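PDB 5MDN: DNA polymerase from Pyrobaculum calidifontis, which probably catalyses template-directed DNA synthesis, adding nucleotides from deoxyribonucleoside triphosphates to a growing DNA strand with release of diphosphate, as a family B polymerase. Local coordinates for residues E171-R176 with R183-M188; P312-Y317 with M730-V735; Y668-D673 with S739-D744; L675-T680 with Y716-G721. All coordinates share one frame; numbering follows the deposited sequence.

Contact 1: residues E171-R176 with R183-M188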
loop_
_atom_site.group_PDB
_atom_site.type_symbol
_atom_site.label_atom_id
_atom_site.label_comp_id
_atom_site.label_asym_id
_atom_site.label_seq_id
_atom_site.Cartn_x
_atom_site.Cartn_y
_atom_site.Cartn_z
ATOM N N GLU A 171 19.459 12.689 1.027
ATOM C CA GLU A 171 19.665 12.970 2.440
ATOM C C GLU A 171 19.743 14.476 2.644
ATOM O O GLU A 171 20.395 15.184 1.872
ATOM C CB GLU A 171 20.931 12.290 2.975
ATOM C CG GLU A 171 20.819 10.774 3.086
ATOM C CD GLU A 171 19.695 10.319 4.004
ATOM O OE1 GLU A 171 19.306 11.085 4.912
ATOM O OE2 GLU A 171 19.192 9.191 3.811
ATOM N N VAL A 172 19.071 14.956 3.686
ATOM C CA VAL A 172 18.876 16.379 3.930
ATOM C C VAL A 172 19.546 16.728 5.252
ATOM O O VAL A 172 19.453 15.962 6.215
ATOM C CB VAL A 172 17.377 16.744 3.943
ATOM C CG1 VAL A 172 17.174 18.164 4.422
ATOM C CG2 VAL A 172 16.770 16.547 2.562
ATOM N N TYR A 173 20.189 17.900 5.299
ATOM C CA TYR A 173 21.004 18.374 6.418
ATOM C C TYR A 173 20.409 18.059 7.789
ATOM O O TYR A 173 20.986 17.266 8.538
ATOM C CB TYR A 173 21.217 19.882 6.270
ATOM C CG TYR A 173 22.291 20.450 7.161
ATOM C CD1 TYR A 173 23.600 20.003 7.066
ATOM C CD2 TYR A 173 22.002 21.446 8.081
ATOM C CE1 TYR A 173 24.592 20.520 7.871
ATOM C CE2 TYR A 173 22.988 21.973 8.888
ATOM C CZ TYR A 173 24.280 21.504 8.784
ATOM O OH TYR A 173 25.262 22.030 9.591
ATOM N N ASN A 174 19.292 18.698 8.143
ATOM C CA ASN A 174 18.484 18.357 9.321
ATOM C C ASN A 174 19.204 18.583 10.659
ATOM O O ASN A 174 18.868 17.948 11.662
ATOM C CB ASN A 174 17.933 16.918 9.204
ATOM C CG ASN A 174 18.742 15.873 9.981
ATOM O OD1 ASN A 174 18.188 15.147 10.808
ATOM N ND2 ASN A 174 20.040 15.792 9.721
ATOM N N GLU A 175 20.158 19.522 10.717
ATOM C CA GLU A 175 20.847 19.803 11.980
ATOM C C GLU A 175 19.855 20.052 13.109
ATOM O O GLU A 175 20.039 19.566 14.231
ATOM C CB GLU A 175 21.776 21.010 11.834
ATOM C CG GLU A 175 22.569 21.335 13.098
ATOM C CD GLU A 175 23.325 22.650 13.002
ATOM O OE1 GLU A 175 23.656 23.066 11.871
ATOM O OE2 GLU A 175 23.590 23.266 14.056
ATOM N N ARG A 176 18.802 20.816 12.830
ATOM C CA ARG A 176 17.672 20.966 13.739
ATOM C C ARG A 176 16.578 19.972 13.352
ATOM O O ARG A 176 15.861 20.180 12.366
ATOM C CB ARG A 176 17.161 22.405 13.702
ATOM C CG ARG A 176 17.074 22.996 12.297
ATOM C CD ARG A 176 17.025 24.514 12.326
ATOM N NE ARG A 176 16.085 25.038 11.341
ATOM C CZ ARG A 176 16.409 25.364 10.095
ATOM N NH1 ARG A 176 17.657 25.220 9.671
ATOM N NH2 ARG A 176 15.481 25.829 9.271
ATOM N N ARG A 183 15.681 26.757 4.162
ATOM C CA ARG A 183 17.110 27.009 4.357
ATOM C C ARG A 183 17.945 25.733 4.390
ATOM O O ARG A 183 19.092 25.741 3.931
ATOM C CB ARG A 183 17.365 27.838 5.629
ATOM C CG ARG A 183 16.409 27.612 6.778
ATOM C CD ARG A 183 16.266 28.884 7.627
ATOM N NE ARG A 183 17.552 29.462 8.022
ATOM C CZ ARG A 183 17.682 30.553 8.775
ATOM N NH1 ARG A 183 16.603 31.185 9.218
ATOM N NH2 ARG A 183 18.886 31.013 9.088
ATOM N N ASP A 184 17.407 24.635 4.915
ATOM C CA ASP A 184 18.204 23.412 5.046
ATOM C C ASP A 184 18.420 22.775 3.678
ATOM O O ASP A 184 17.442 22.444 2.996
ATOM C CB ASP A 184 17.520 22.419 5.982
ATOM C CG ASP A 184 17.236 23.006 7.346
ATOM O OD1 ASP A 184 16.349 23.879 7.448
ATOM O OD2 ASP A 184 17.901 22.592 8.319
ATOM N N PRO A 185 19.664 22.585 3.243
ATOM C CA PRO A 185 19.924 22.146 1.870
ATOM C C PRO A 185 19.885 20.633 1.698
ATOM O O PRO A 185 20.072 19.860 2.640
ATOM C CB PRO A 185 21.340 22.677 1.616
ATOM C CG PRO A 185 21.990 22.591 2.954
ATOM C CD PRO A 185 20.907 22.935 3.953
ATOM N N VAL A 186 19.638 20.224 0.454
ATOM C CA VAL A 186 19.751 18.820 0.063
ATOM C C VAL A 186 21.236 18.477 -0.030
ATOM O O VAL A 186 21.930 18.918 -0.949
ATOM C CB VAL A 186 19.030 18.540 -1.261
ATOM C CG1 VAL A 186 19.305 17.119 -1.731
ATOM C CG2 VAL A 186 17.533 18.772 -1.109
ATOM N N VAL A 187 21.726 17.691 0.929
ATOM C CA VAL A 187 23.163 17.473 1.069
ATOM C C VAL A 187 23.676 16.491 0.019
ATOM O O VAL A 187 24.693 16.741 -0.639
ATOM C CB VAL A 187 23.484 17.009 2.504
ATOM C CG1 VAL A 187 24.523 15.897 2.511
ATOM C CG2 VAL A 187 23.954 18.189 3.349
ATOM N N MET A 188 22.985 15.365 -0.159
ATOM C CA MET A 188 23.397 14.355 -1.123
ATOM C C MET A 188 22.173 13.802 -1.837
ATOM O O MET A 188 21.076 13.750 -1.276
ATOM C CB MET A 188 24.163 13.205 -0.451
ATOM C CG MET A 188 25.656 13.440 -0.286
ATOM S SD MET A 188 26.471 12.017 0.467
ATOM C CE MET A 188 28.193 12.414 0.178
#
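Arg176 and Asp184 form a salt bridge, with Arg176 NH2 2.8 Å from Asp184 OD1. The carboxylate oxygen lies over one face of the guanidinium group, and the two planes are turned 41° apart, so the pair meets obliquely and not as a flat two-pronged fork. Asp184 OD1 also takes a weak hydrogen bond from the backbone N of Asp180, within the loop that joins the segments. Arg183 lays CG at the edge of the same guanidinium; its own charged group is near too, and the carboxylate would probably offset both charges. Further along, Glu171 O accepts from both Val187 N (3.0 Å) and Met188 N (3.3 Å), while Glu171 N gives a straight bond to Met188 O at 3.0 Å. Two consecutive residues thus face one, a classic beta bulge between antiparallel strands 165-172 and 186-193 of the exonuclease domain, whose RNase H-like sheet carries the magnesium-binding Asp169 on the first of them. A magnesium ion lies about 4 Å from the Glu171 side chain. Tyr173 N adds a weak bond to Pro185 O (3.3 Å). Tyr173 CB lies 3.8 Å from Pro185 CD; a chi1 of -166° swings the ring so that its edge, at CD1, turns to Val187 CG2. Val172 CG2 and Val186 CG2 stand 4.4 Å apart on the sheet face covered by Tyr239 of helix 232-247.

Contact 2: residues P312-Y317 with M730-V735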
loop_
_atom_site.group_PDB
_atom_site.type_symbol
_atom_site.label_atom_id
_atom_site.label_comp_id
_atom_site.label_asym_id
_atom_site.label_seq_id
_atom_site.Cartn_x
_atom_site.Cartn_y
_atom_site.Cartn_z
ATOM N N PRO A 312 23.078 6.606 12.045
ATOM C CA PRO A 312 21.854 7.085 12.701
ATOM C C PRO A 312 21.285 8.279 11.954
ATOM O O PRO A 312 21.886 9.356 11.940
ATOM C CB PRO A 312 22.327 7.458 14.113
ATOM C CG PRO A 312 23.803 7.659 13.990
ATOM C CD PRO A 312 24.259 6.711 12.917
ATOM N N GLY A 313 20.128 8.074 11.313
ATOM C CA GLY A 313 19.594 9.060 10.384
ATOM C C GLY A 313 19.522 10.471 10.930
ATOM O O GLY A 313 19.675 11.438 10.179
ATOM N N HIS A 314 19.271 10.618 12.228
ATOM C CA HIS A 314 19.179 11.945 12.825
ATOM C C HIS A 314 20.506 12.697 12.853
ATOM O O HIS A 314 20.528 13.844 13.320
ATOM C CB HIS A 314 18.614 11.837 14.243
ATOM C CG HIS A 314 19.511 11.118 15.203
ATOM N ND1 HIS A 314 20.181 11.764 16.220
ATOM C CD2 HIS A 314 19.841 9.809 15.306
ATOM C CE1 HIS A 314 20.886 10.883 16.907
ATOM N NE2 HIS A 314 20.698 9.691 16.371
ATOM N N LYS A 315 21.603 12.104 12.387
ATOM C CA LYS A 315 22.916 12.746 12.398
ATOM C C LYS A 315 23.574 12.688 11.022
ATOM O O LYS A 315 24.719 12.254 10.876
ATOM C CB LYS A 315 23.834 12.111 13.439
ATOM C CG LYS A 315 23.280 12.111 14.849
ATOM C CD LYS A 315 24.295 11.552 15.835
ATOM C CE LYS A 315 24.678 12.583 16.883
ATOM N NZ LYS A 315 25.663 12.044 17.860
ATOM N N VAL A 316 22.865 13.132 9.983
ATOM C CA VAL A 316 23.540 13.271 8.696
ATOM C C VAL A 316 24.301 14.592 8.631
ATOM O O VAL A 316 25.300 14.700 7.909
ATOM C CB VAL A 316 22.559 13.129 7.517
ATOM C CG1 VAL A 316 21.550 12.026 7.781
ATOM C CG2 VAL A 316 21.872 14.443 7.220
ATOM N N TYR A 317 23.840 15.616 9.359
ATOM C CA TYR A 317 24.597 16.862 9.440
ATOM C C TYR A 317 25.971 16.622 10.051
ATOM O O TYR A 317 26.972 17.176 9.586
ATOM C CB TYR A 317 23.815 17.902 10.247
ATOM C CG TYR A 317 23.836 17.684 11.747
ATOM C CD1 TYR A 317 22.937 16.820 12.356
ATOM C CD2 TYR A 317 24.753 18.349 12.554
ATOM C CE1 TYR A 317 22.955 16.617 13.724
ATOM C CE2 TYR A 317 24.779 18.152 13.922
ATOM C CZ TYR A 317 23.877 17.286 14.504
ATOM O OH TYR A 317 23.898 17.088 15.867
ATOM N N MET A 730 16.085 16.121 28.931
ATOM C CA MET A 730 17.005 17.007 28.227
ATOM C C MET A 730 17.119 16.595 26.761
ATOM O O MET A 730 17.239 15.403 26.461
ATOM C CB MET A 730 18.384 16.972 28.878
ATOM C CG MET A 730 19.298 18.116 28.478
ATOM S SD MET A 730 20.876 18.060 29.348
ATOM C CE MET A 730 20.333 18.243 31.046
ATOM N N PRO A 731 17.079 17.545 25.827
ATOM C CA PRO A 731 17.353 17.204 24.425
ATOM C C PRO A 731 18.772 16.676 24.258
ATOM O O PRO A 731 19.686 17.035 25.005
ATOM C CB PRO A 731 17.149 18.531 23.683
ATOM C CG PRO A 731 16.286 19.350 24.589
ATOM C CD PRO A 731 16.628 18.937 25.989
ATOM N N TYR A 732 18.947 15.809 23.259
ATOM C CA TYR A 732 20.174 15.030 23.138
ATOM C C TYR A 732 21.382 15.846 22.698
ATOM O O TYR A 732 22.502 15.329 22.754
ATOM C CB TYR A 732 19.959 13.872 22.160
ATOM C CG TYR A 732 20.057 14.250 20.696
ATOM C CD1 TYR A 732 18.973 14.803 20.026
ATOM C CD2 TYR A 732 21.228 14.032 19.979
ATOM C CE1 TYR A 732 19.057 15.142 18.688
ATOM C CE2 TYR A 732 21.321 14.369 18.642
ATOM C CZ TYR A 732 20.234 14.923 18.001
ATOM O OH TYR A 732 20.325 15.257 16.669
ATOM N N ILE A 733 21.195 17.096 22.264
ATOM C CA ILE A 733 22.329 17.930 21.870
ATOM C C ILE A 733 22.887 18.720 23.044
ATOM O O ILE A 733 23.979 19.299 22.933
ATOM C CB ILE A 733 21.919 18.875 20.719
ATOM C CG1 ILE A 733 23.145 19.537 20.079
ATOM C CG2 ILE A 733 20.934 19.926 21.211
ATOM C CD1 ILE A 733 24.218 18.554 19.652
ATOM N N PHE A 734 22.196 18.734 24.178
ATOM C CA PHE A 734 22.593 19.551 25.312
ATOM C C PHE A 734 23.295 18.760 26.409
ATOM O O PHE A 734 23.624 19.334 27.452
ATOM C CB PHE A 734 21.367 20.283 25.859
ATOM C CG PHE A 734 20.699 21.159 24.837
ATOM C CD1 PHE A 734 21.446 22.076 24.104
ATOM C CD2 PHE A 734 19.336 21.050 24.592
ATOM C CE1 PHE A 734 20.849 22.878 23.159
ATOM C CE2 PHE A 734 18.725 21.845 23.645
ATOM C CZ PHE A 734 19.482 22.765 22.925
ATOM N N VAL A 735 23.522 17.461 26.208
ATOM C CA VAL A 735 24.384 16.702 27.106
ATOM C C VAL A 735 25.801 16.939 26.602
ATOM O O VAL A 735 26.279 16.247 25.695
ATOM C CB VAL A 735 24.019 15.207 27.133
ATOM C CG1 VAL A 735 24.952 14.449 28.065
ATOM C CG2 VAL A 735 22.570 15.029 27.563
#
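His314 and Tyr732 meet from two backbones that stay well apart, their CA atoms 10.8 Å from each other: a tight bend held by Lys315 N to Pro312 O on one side, a type I turn from Pro731 to Phe734 on the other. The side chains span the distance from opposite directions. The imidazole presents its edge to the face of the Tyr732 ring in an offset edge-to-face pair, centroids 5.2 Å apart and planes at 77°. His314 ND1 is the leading atom, 3.5 Å from Tyr732 OH, but the two are not hydrogen-bonded. Tyr732 reaches across with CG between its backbone N and carbonyl carbon (chi1 81°), which carries the ring out from the turn to the 312-317 segment. Lys315 slides past in the reverse sense and sets CE 4.2 Å from Tyr732 CE2, at the ring's edge. Tyr317 also points at Tyr732 from the opposite direction: its OH lies 4.1 Å from Tyr732 OH and equally far from Ile733 CD1. A leucine in place of Tyr732 would probably leave the His314 edge without its aromatic face, and His314 ND1 and Tyr317 OH without a neighbouring hydroxyl. Trp678 makes a further edge-to-face pair with His314, and Ile676 packs on Tyr732. The contact joins the start of helix 316-320 to the turn after strand 729-731. With no hydrogen bond or salt bridge across it, this surface contact depends on aromatic and van der Waals interactions, which are less directional than hydrogen bonds.

Contact 3: residues Y668-D673 with S739-D744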
loop_
_atom_site.group_PDB
_atom_site.type_symbol
_atom_site.label_atom_id
_atom_site.label_comp_id
_atom_site.label_asym_id
_atom_site.label_seq_id
_atom_site.Cartn_x
_atom_site.Cartn_y
_atom_site.Cartn_z
ATOM N N TYR A 668 28.082 2.351 32.392
ATOM C CA TYR A 668 28.268 3.517 31.533
ATOM C C TYR A 668 29.112 3.171 30.302
ATOM O O TYR A 668 30.189 3.727 30.072
ATOM C CB TYR A 668 28.894 4.672 32.327
ATOM C CG TYR A 668 28.082 5.102 33.533
ATOM C CD1 TYR A 668 26.863 5.754 33.390
ATOM C CD2 TYR A 668 28.542 4.850 34.820
ATOM C CE1 TYR A 668 26.126 6.141 34.500
ATOM C CE2 TYR A 668 27.815 5.233 35.930
ATOM C CZ TYR A 668 26.609 5.878 35.766
ATOM O OH TYR A 668 25.885 6.260 36.872
ATOM N N LYS A 669 28.594 2.234 29.503
ATOM C CA LYS A 669 29.209 1.870 28.231
ATOM C C LYS A 669 28.200 1.962 27.089
ATOM O O LYS A 669 28.424 1.393 26.015
ATOM C CB LYS A 669 29.773 0.448 28.279
ATOM C CG LYS A 669 30.797 0.145 27.192
ATOM C CD LYS A 669 30.923 -1.341 26.951
ATOM C CE LYS A 669 29.590 -1.839 26.391
ATOM N NZ LYS A 669 29.598 -3.252 25.931
ATOM N N PHE A 670 27.101 2.675 27.288
ATOM C CA PHE A 670 26.106 2.796 26.238
ATOM C C PHE A 670 26.545 3.800 25.177
ATOM O O PHE A 670 27.370 4.685 25.419
ATOM C CB PHE A 670 24.761 3.213 26.834
ATOM C CG PHE A 670 24.831 4.455 27.675
ATOM C CD1 PHE A 670 24.825 5.711 27.088
ATOM C CD2 PHE A 670 24.924 4.366 29.053
ATOM C CE1 PHE A 670 24.900 6.852 27.861
ATOM C CE2 PHE A 670 24.998 5.503 29.831
ATOM C CZ PHE A 670 24.986 6.748 29.234
ATOM N N ASP A 671 25.984 3.640 23.983
ATOM C CA ASP A 671 26.010 4.689 22.979
ATOM C C ASP A 671 24.789 5.567 23.211
ATOM O O ASP A 671 23.684 5.057 23.418
ATOM C CB ASP A 671 26.003 4.106 21.565
ATOM C CG ASP A 671 26.122 5.175 20.492
ATOM O OD1 ASP A 671 26.331 6.357 20.837
ATOM O OD2 ASP A 671 26.007 4.830 19.296
ATOM N N LEU A 672 24.992 6.886 23.188
ATOM C CA LEU A 672 23.914 7.791 23.567
ATOM C C LEU A 672 22.747 7.722 22.590
ATOM O O LEU A 672 21.592 7.843 23.011
ATOM C CB LEU A 672 24.437 9.223 23.669
ATOM C CG LEU A 672 23.488 10.233 24.316
ATOM C CD1 LEU A 672 23.371 9.971 25.809
ATOM C CD2 LEU A 672 23.951 11.657 24.053
ATOM N N ASP A 673 23.027 7.496 21.302
ATOM C CA ASP A 673 21.972 7.425 20.292
ATOM C C ASP A 673 20.874 6.443 20.681
ATOM O O ASP A 673 19.692 6.675 20.399
ATOM C CB ASP A 673 22.571 7.042 18.939
ATOM C CG ASP A 673 23.508 8.102 18.394
ATOM O OD1 ASP A 673 23.285 9.297 18.679
ATOM O OD2 ASP A 673 24.466 7.739 17.683
ATOM N N SER A 739 27.751 12.270 29.537
ATOM C CA SER A 739 27.397 10.859 29.672
ATOM C C SER A 739 27.069 10.512 31.121
ATOM O O SER A 739 27.450 9.456 31.629
ATOM C CB SER A 739 28.507 9.955 29.126
ATOM O OG SER A 739 28.840 10.295 27.791
ATOM N N LYS A 740 26.355 11.409 31.796
ATOM C CA LYS A 740 25.744 11.140 33.100
ATOM C C LYS A 740 24.228 11.138 32.921
ATOM O O LYS A 740 23.595 12.198 32.861
ATOM C CB LYS A 740 26.222 12.130 34.153
ATOM C CG LYS A 740 27.559 11.730 34.773
ATOM C CD LYS A 740 28.724 11.968 33.835
ATOM C CE LYS A 740 30.017 11.388 34.384
ATOM N NZ LYS A 740 31.097 11.448 33.359
ATOM N N VAL A 741 23.680 9.940 32.737
ATOM C CA VAL A 741 22.291 9.722 32.356
ATOM C C VAL A 741 21.567 8.976 33.473
ATOM O O VAL A 741 22.139 8.079 34.100
ATOM C CB VAL A 741 22.206 8.968 31.016
ATOM C CG1 VAL A 741 20.772 8.896 30.534
ATOM C CG2 VAL A 741 23.089 9.657 29.982
ATOM N N ASP A 742 20.307 9.343 33.720
ATOM C CA ASP A 742 19.511 8.684 34.756
ATOM C C ASP A 742 19.270 7.238 34.344
ATOM O O ASP A 742 18.240 6.903 33.751
ATOM C CB ASP A 742 18.178 9.402 34.982
ATOM C CG ASP A 742 17.369 8.793 36.122
ATOM O OD1 ASP A 742 17.929 7.983 36.893
ATOM O OD2 ASP A 742 16.169 9.117 36.243
ATOM N N VAL A 743 20.234 6.373 34.665
ATOM C CA VAL A 743 20.140 4.962 34.300
ATOM C C VAL A 743 18.958 4.295 34.994
ATOM O O VAL A 743 18.328 3.395 34.428
ATOM C CB VAL A 743 21.479 4.255 34.607
ATOM C CG1 VAL A 743 21.423 3.462 35.914
ATOM C CG2 VAL A 743 21.879 3.367 33.455
ATOM N N ASP A 744 18.632 4.722 36.219
ATOM C CA ASP A 744 17.514 4.125 36.944
ATOM C C ASP A 744 16.205 4.269 36.177
ATOM O O ASP A 744 15.307 3.432 36.319
ATOM C CB ASP A 744 17.395 4.758 38.328
ATOM C CG ASP A 744 18.602 4.481 39.202
ATOM O OD1 ASP A 744 19.578 3.886 38.696
ATOM O OD2 ASP A 744 18.579 4.859 40.391
#
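Phe670 and Val741 carry most of the apolar contact, and Tyr668 adds a comparable area beside them. Phe670 CZ comes to 3.6 Å from Val741 CG2, the ring crossing the valine obliquely and leading with the far end of the benzyl group. The ring is directed across to the 739-744 segment by a chi1 of 54°. The same Val741 methyl also receives Leu672 CD1 at 4.2 Å, so CG2 meets an aromatic and an aliphatic side chain at once, from directions roughly at right angles. Tyr668 lies beside Phe670, nearer Ser739: its CD1 is 4.1 Å from Ser739 O, and its ring edge faces Val741 O. No hydrogen bond spans the contact. Segment 668-673 is a loop following a helix, and 739-744 runs from loop into the first turn of one. Tyr668, with positive phi, closes helix 647-666 in a Schellman motif, whereas Asp742 is the N-cap residue of helix 743-756. The contact therefore brings the end of one helix to the beginning of another near the surface. Phe670 also packs on Arg664 and Leu665 of helix 647-666, Val743 reaches Leu665 and Lys666 of that same helix, and Val741 rests on Val717 of strand 716-718.

Contact 4: residues L675-T680 with Y716-G721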
loop_
_atom_site.group_PDB
_atom_site.type_symbol
_atom_site.label_atom_id
_atom_site.label_comp_id
_atom_site.label_asym_id
_atom_site.label_seq_id
_atom_site.Cartn_x
_atom_site.Cartn_y
_atom_site.Cartn_z
ATOM N N LEU A 675 19.665 5.878 23.504
ATOM C CA LEU A 675 18.853 6.362 24.612
ATOM C C LEU A 675 17.849 7.442 24.216
ATOM O O LEU A 675 17.004 7.805 25.040
ATOM C CB LEU A 675 19.756 6.895 25.731
ATOM C CG LEU A 675 20.758 5.905 26.333
ATOM C CD1 LEU A 675 21.381 6.479 27.594
ATOM C CD2 LEU A 675 20.097 4.565 26.619
ATOM N N ILE A 676 17.917 7.965 22.988
ATOM C CA ILE A 676 17.003 9.024 22.570
ATOM C C ILE A 676 15.599 8.464 22.375
ATOM O O ILE A 676 15.412 7.368 21.827
ATOM C CB ILE A 676 17.513 9.717 21.293
ATOM C CG1 ILE A 676 18.643 10.701 21.615
ATOM C CG2 ILE A 676 16.388 10.437 20.562
ATOM C CD1 ILE A 676 19.994 10.097 21.799
ATOM N N ILE A 677 14.603 9.220 22.833
ATOM C CA ILE A 677 13.192 8.875 22.703
ATOM C C ILE A 677 12.547 9.881 21.757
ATOM O O ILE A 677 12.559 11.089 22.025
ATOM C CB ILE A 677 12.489 8.870 24.069
ATOM C CG1 ILE A 677 13.250 7.979 25.056
ATOM C CG2 ILE A 677 11.050 8.408 23.929
ATOM C CD1 ILE A 677 12.778 8.106 26.486
ATOM N N TRP A 678 11.985 9.391 20.652
ATOM C CA TRP A 678 11.396 10.260 19.641
ATOM C C TRP A 678 9.911 10.498 19.894
ATOM O O TRP A 678 9.191 9.626 20.389
ATOM C CB TRP A 678 11.535 9.680 18.229
ATOM C CG TRP A 678 12.917 9.371 17.756
ATOM C CD1 TRP A 678 13.419 8.134 17.473
ATOM C CD2 TRP A 678 13.981 10.299 17.521
ATOM N NE1 TRP A 678 14.721 8.234 17.058
ATOM C CE2 TRP A 678 15.094 9.552 17.084
ATOM C CE3 TRP A 678 14.104 11.688 17.634
ATOM C CZ2 TRP A 678 16.311 10.145 16.761
ATOM C CZ3 TRP A 678 15.313 12.274 17.313
ATOM C CH2 TRP A 678 16.401 11.504 16.883
ATOM N N LYS A 679 9.463 11.703 19.549
ATOM C CA LYS A 679 8.045 12.004 19.405
ATOM C C LYS A 679 7.928 13.106 18.358
ATOM O O LYS A 679 8.727 14.046 18.353
ATOM C CB LYS A 679 7.391 12.419 20.727
ATOM C CG LYS A 679 5.877 12.285 20.704
ATOM C CD LYS A 679 5.461 10.847 20.421
ATOM C CE LYS A 679 3.991 10.749 20.036
ATOM N NZ LYS A 679 3.725 11.334 18.691
ATOM N N THR A 680 6.931 12.988 17.482
ATOM C CA THR A 680 6.934 13.745 16.235
ATOM C C THR A 680 6.191 15.077 16.286
ATOM O O THR A 680 6.376 15.888 15.373
ATOM C CB THR A 680 6.347 12.889 15.103
ATOM O OG1 THR A 680 6.706 13.458 13.838
ATOM C CG2 THR A 680 4.830 12.814 15.214
ATOM N N TYR A 716 14.485 13.301 23.109
ATOM C CA TYR A 716 14.897 13.695 24.448
ATOM C C TYR A 716 15.508 12.520 25.201
ATOM O O TYR A 716 15.239 11.351 24.906
ATOM C CB TYR A 716 13.718 14.278 25.239
ATOM C CG TYR A 716 12.573 13.321 25.483
ATOM C CD1 TYR A 716 12.576 12.460 26.575
ATOM C CD2 TYR A 716 11.480 13.289 24.627
ATOM C CE1 TYR A 716 11.524 11.590 26.802
ATOM C CE2 TYR A 716 10.424 12.422 24.847
ATOM C CZ TYR A 716 10.454 11.576 25.936
ATOM O OH TYR A 716 9.407 10.711 26.160
ATOM N N VAL A 717 16.342 12.854 26.185
ATOM C CA VAL A 717 16.966 11.882 27.074
ATOM C C VAL A 717 16.754 12.336 28.514
ATOM O O VAL A 717 16.918 13.520 28.830
ATOM C CB VAL A 717 18.472 11.715 26.773
ATOM C CG1 VAL A 717 19.094 10.684 27.701
ATOM C CG2 VAL A 717 18.689 11.327 25.317
ATOM N N ILE A 718 16.392 11.398 29.383
ATOM C CA ILE A 718 16.215 11.694 30.801
ATOM C C ILE A 718 17.579 11.712 31.483
ATOM O O ILE A 718 18.395 10.802 31.297
ATOM C CB ILE A 718 15.264 10.680 31.461
ATOM C CG1 ILE A 718 13.803 10.960 31.079
ATOM C CG2 ILE A 718 15.422 10.685 32.975
ATOM C CD1 ILE A 718 13.411 10.570 29.670
ATOM N N VAL A 719 17.822 12.747 32.289
ATOM C CA VAL A 719 19.107 12.992 32.931
ATOM C C VAL A 719 18.875 13.136 34.429
ATOM O O VAL A 719 17.787 13.515 34.872
ATOM C CB VAL A 719 19.800 14.250 32.350
ATOM C CG1 VAL A 719 21.218 14.396 32.884
ATOM C CG2 VAL A 719 19.807 14.200 30.826
ATOM N N ARG A 720 19.903 12.818 35.216
ATOM C CA ARG A 720 19.773 12.882 36.665
ATOM C C ARG A 720 19.512 14.309 37.127
ATOM O O ARG A 720 19.938 15.283 36.498
ATOM C CB ARG A 720 21.039 12.375 37.362
ATOM C CG ARG A 720 22.288 13.182 37.036
ATOM C CD ARG A 720 23.486 12.728 37.855
ATOM N NE ARG A 720 23.861 11.339 37.617
ATOM C CZ ARG A 720 23.704 10.372 38.516
ATOM N NH1 ARG A 720 23.183 10.652 39.701
ATOM N NH2 ARG A 720 24.073 9.130 38.235
ATOM N N GLY A 721 18.799 14.423 38.242
ATOM C CA GLY A 721 18.526 15.703 38.843
ATOM C C GLY A 721 17.233 15.712 39.631
ATOM O O GLY A 721 16.388 14.822 39.503
#
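Ile677 and Tyr716 form a single antiparallel bridge, a hydrogen-bonded pair: Ile677 N donates to Tyr716 O at 3.0 Å and Tyr716 N to Ile677 O at 3.1 Å. Their side chains fold onto each other as well. Tyr716 CB starts off away from the 675-680 segment, but its first torsion, chi1 63°, folds the ring back against Ile677. Ile677 CB then stands over one face of it in a CH-pi contact, 4.0 Å from the centroid and 18° off the normal. The two branches of the isoleucine spread over different parts of the ring: CG2 lies 3.6 Å from Tyr716 OH, whereas CD1 reaches Tyr716 CE1 at 3.7 Å. CG1 is anti to the carbonyl carbon (chi1 -53°) and the chain then runs on extended, which takes CD1 past the ring to Ile718 CD1, 4.1 Å away. That isoleucine's own CD1 lies in plane at the edge of the tyrosine ring. Cutting Tyr716 back to an alanine is likely to leave one side of Ile677 without its aromatic cover and open a gap in this buried layer. Beside the bridge, Ile676 CG1 meets Val717 CG2 at 3.8 Å, and Leu675 CB packs more loosely on Val717 CG1. Strand 716-718 pairs on with strand 729-731 through Val717 and Met730, Tyr746 of helix 743-756 touches Leu675, Ile677 and Val717, and Pro693 and Ala697 of helix 693-697 pack on Tyr716.

From the N terminus, contact 1 closes a short loop between two strands of the exonuclease domain and is complete before the others begin. Contact 2 opens next, at 312-317, and reaches over four hundred residues ahead to 730-735; it touches contact 1 where Val316 and Tyr317 pack on Tyr173. Contact 3 starts inside that long loop and ends beyond it, so the two cross, while contact 4 is nested within both. Strands 716-718 and 729-731 pair, linking contacts 2 and 4, and Val741 of contact 3 packs on Ile718. Together contacts 2, 3 and 4 connect helices 316-320, 647-666 and 743-756 around that small sheet.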